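Local coordinates for PAAR motif family protein (Pseudomonas aeruginosa, PDB 6XRF), which probably acts in type VI secretion as a spike-tip PAAR protein carrying an effector, this chain being its short, mainly helical N-terminal piece, at residues A7-E12 against A48-G53. Sequence-based numbering, arbitrary orientation.
Sequences ARLGDE and AVILAG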
ATOM      1  N   ALA C   7       0.098  -9.765   9.525  1.00 52.44           N
ATOM      2  CA  ALA C   7       0.080  -9.502  10.959  1.00 52.49           C
ATOM      3  C   ALA C   7       1.157  -8.494  11.337  1.00 53.14           C
ATOM      4  O   ALA C   7       0.899  -7.541  12.082  1.00 52.03           O
ATOM      5  CB  ALA C   7       0.259 -10.804  11.738  1.00 55.66           C
ATOM      6  N   ARG C   8       2.380  -8.684  10.830  1.00 54.22           N
ATOM      7  CA  ARG C   8       3.444  -7.727  11.114  1.00 53.39           C
ATOM      8  C   ARG C   8       3.059  -6.336  10.624  1.00 54.15           C
ATOM      9  O   ARG C   8       3.196  -5.346  11.355  1.00 54.18           O
ATOM     10  CB  ARG C   8       4.755  -8.189  10.476  1.00 53.01           C
ATOM     11  CG  ARG C   8       5.978  -7.360  10.888  1.00 51.75           C
ATOM     12  CD  ARG C   8       7.288  -7.964  10.379  1.00 55.67           C
ATOM     13  NE  ARG C   8       8.349  -6.957  10.296  1.00 58.60           N
ATOM     14  CZ  ARG C   8       9.611  -7.205   9.948  1.00 61.35           C
ATOM     15  NH1 ARG C   8      10.000  -8.437   9.649  1.00 64.18           N
ATOM     16  NH2 ARG C   8      10.489  -6.215   9.903  1.00 61.71           N
ATOM     17  N   LEU C   9       2.556  -6.242   9.390  1.00 41.90           N
ATOM     18  CA  LEU C   9       2.207  -4.939   8.831  1.00 41.73           C
ATOM     19  C   LEU C   9       1.097  -4.282   9.640  1.00 42.07           C
ATOM     20  O   LEU C   9       1.228  -3.134  10.080  1.00 42.67           O
ATOM     21  CB  LEU C   9       1.792  -5.089   7.367  1.00 41.54           C
ATOM     22  CG  LEU C   9       1.694  -3.809   6.536  1.00 40.68           C
ATOM     23  CD1 LEU C   9       2.932  -2.936   6.671  1.00 42.16           C
ATOM     24  CD2 LEU C   9       1.464  -4.170   5.067  1.00 42.03           C
ATOM     25  N   GLY C  10      -0.007  -5.001   9.847  1.00 41.13           N
ATOM     26  CA  GLY C  10      -1.109  -4.440  10.612  1.00 41.68           C
ATOM     27  C   GLY C  10      -0.693  -4.018  12.007  1.00 43.54           C
ATOM     28  O   GLY C  10      -1.166  -3.005  12.526  1.00 46.34           O
ATOM     29  N   ASP C  11       0.198  -4.790  12.631  1.00 43.14           N
ATOM     30  CA  ASP C  11       0.718  -4.410  13.940  1.00 45.63           C
ATOM     31  C   ASP C  11       1.569  -3.150  13.846  1.00 44.50           C
ATOM     32  O   ASP C  11       1.386  -2.203  14.622  1.00 43.71           O
ATOM     33  CB  ASP C  11       1.533  -5.561  14.530  1.00 48.91           C
ATOM     34  CG  ASP C  11       2.046  -5.255  15.918  1.00 53.05           C
ATOM     35  OD1 ASP C  11       1.233  -5.280  16.864  1.00 54.86           O
ATOM     36  OD2 ASP C  11       3.259  -4.989  16.065  1.00 54.62           O
ATOM     37  N   GLU C  12       2.508  -3.119  12.900  1.00 44.54           N
ATOM     38  CA  GLU C  12       3.421  -1.985  12.803  1.00 44.13           C
ATOM     39  C   GLU C  12       2.668  -0.681  12.561  1.00 44.25           C
ATOM     40  O   GLU C  12       2.954   0.335  13.205  1.00 43.55           O
ATOM     41  CB  GLU C  12       4.445  -2.231  11.693  1.00 43.24           C
ATOM     42  CG  GLU C  12       5.791  -2.737  12.208  1.00 45.63           C
ATOM     43  CD  GLU C  12       6.682  -3.289  11.109  1.00 45.53           C
ATOM     44  OE1 GLU C  12       6.426  -2.985   9.927  1.00 44.92           O
ATOM     45  OE2 GLU C  12       7.635  -4.035  11.428  1.00 47.12           O
ATOM     46  N   ALA C  48       6.820  -5.898   0.676  1.00 38.74           N
ATOM     47  CA  ALA C  48       7.528  -4.704   0.221  1.00 42.08           C
ATOM     48  C   ALA C  48       7.358  -3.554   1.206  1.00 41.86           C
ATOM     49  O   ALA C  48       8.334  -2.895   1.587  1.00 40.91           O
ATOM     50  CB  ALA C  48       7.031  -4.295  -1.166  1.00 44.87           C
ATOM     51  N   VAL C  49       6.119  -3.294   1.627  1.00 41.99           N
ATOM     52  CA  VAL C  49       5.864  -2.180   2.536  1.00 39.56           C
ATOM     53  C   VAL C  49       6.596  -2.390   3.855  1.00 37.55           C
ATOM     54  O   VAL C  49       7.123  -1.439   4.446  1.00 36.30           O
ATOM     55  CB  VAL C  49       4.347  -2.005   2.739  1.00 40.70           C
ATOM     56  CG1 VAL C  49       4.056  -0.873   3.708  1.00 40.01           C
ATOM     57  CG2 VAL C  49       3.663  -1.741   1.402  1.00 41.65           C
ATOM     58  N   ILE C  50       6.655  -3.636   4.332  1.00 38.30           N
ATOM     59  CA  ILE C  50       7.373  -3.927   5.572  1.00 37.17           C
ATOM     60  C   ILE C  50       8.841  -3.541   5.435  1.00 35.50           C
ATOM     61  O   ILE C  50       9.396  -2.825   6.278  1.00 33.92           O
ATOM     62  CB  ILE C  50       7.210  -5.411   5.946  1.00 35.98           C
ATOM     63  CG1 ILE C  50       5.869  -5.628   6.657  1.00 37.26           C
ATOM     64  CG2 ILE C  50       8.359  -5.883   6.827  1.00 35.44           C
ATOM     65  CD1 ILE C  50       5.323  -7.029   6.526  1.00 38.45           C
ATOM     66  N   LEU C  51       9.492  -4.007   4.367  1.00 35.67           N
ATOM     67  CA  LEU C  51      10.909  -3.713   4.174  1.00 36.87           C
ATOM     68  C   LEU C  51      11.151  -2.212   4.060  1.00 35.97           C
ATOM     69  O   LEU C  51      12.145  -1.695   4.584  1.00 33.46           O
ATOM     70  CB  LEU C  51      11.419  -4.443   2.930  1.00 37.36           C
ATOM     71  CG  LEU C  51      12.874  -4.237   2.509  1.00 36.62           C
ATOM     72  CD1 LEU C  51      13.837  -4.769   3.556  1.00 36.07           C
ATOM     73  CD2 LEU C  51      13.121  -4.913   1.153  1.00 36.87           C
ATOM     74  N   ALA C  52      10.252  -1.497   3.377  1.00 36.68           N
ATOM     75  CA  ALA C  52      10.371  -0.044   3.291  1.00 37.68           C
ATOM     76  C   ALA C  52      10.422   0.585   4.679  1.00 38.99           C
ATOM     77  O   ALA C  52      11.155   1.558   4.904  1.00 37.33           O
ATOM     78  CB  ALA C  52       9.204   0.525   2.484  1.00 38.03           C
ATOM     79  N   GLY C  53       9.654   0.038   5.623  1.00 38.67           N
ATOM     80  CA  GLY C  53       9.683   0.555   6.981  1.00 38.06           C
ATOM     81  C   GLY C  53      10.927   0.142   7.749  1.00 36.79           C
ATOM     82  O   GLY C  53      11.452   0.919   8.552  1.00 35.56           O
TER
HETATM   83  O   HOH W   1       8.904  -3.121   8.778  1.00 28.55           O
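L9 and I50 are the closest pair of residues, judged by their CA atoms (6.2 Å apart), where helix 3-14 passes helix 45-57. The two short segments run in broadly the same direction, inclined by 49°, and their axes approach to 10.0 Å, a spacing that branched aliphatic side chains can fill. I50 buries the most surface here and meets two different surfaces. Its CG1 lies 4.0 Å from L9 CD1, and the same leucine methyl stands 3.8 Å from V49 CG1, the leucine and valine side chains crossing at about a right angle; one methyl thus serves two neighbouring residues of the opposite helix. The other branch, I50 CG2, sits over one face of the R8 guanidinium, offset toward its rim and 3.6 Å from R8 CZ. R8 gets there because its CG is anti to the backbone N (chi1 -171°) and the chain stays extended to NE. One turn on, E12 grips this group from the edge: R8 NE donates to E12 OE2 (3.2 Å), almost in the guanidinium plane but 38° out of the carboxylate plane. A water then donates to both E12 OE1 (2.7 Å) and I50 O (2.6 Å), linking the helices. Aliphatic residues suit the buried side, while the arginine-glutamate pair suits the partly exposed border, where the salt bridge probably fixes the guanidinium over the isoleucine and the carboxylate helps hold the bridging water.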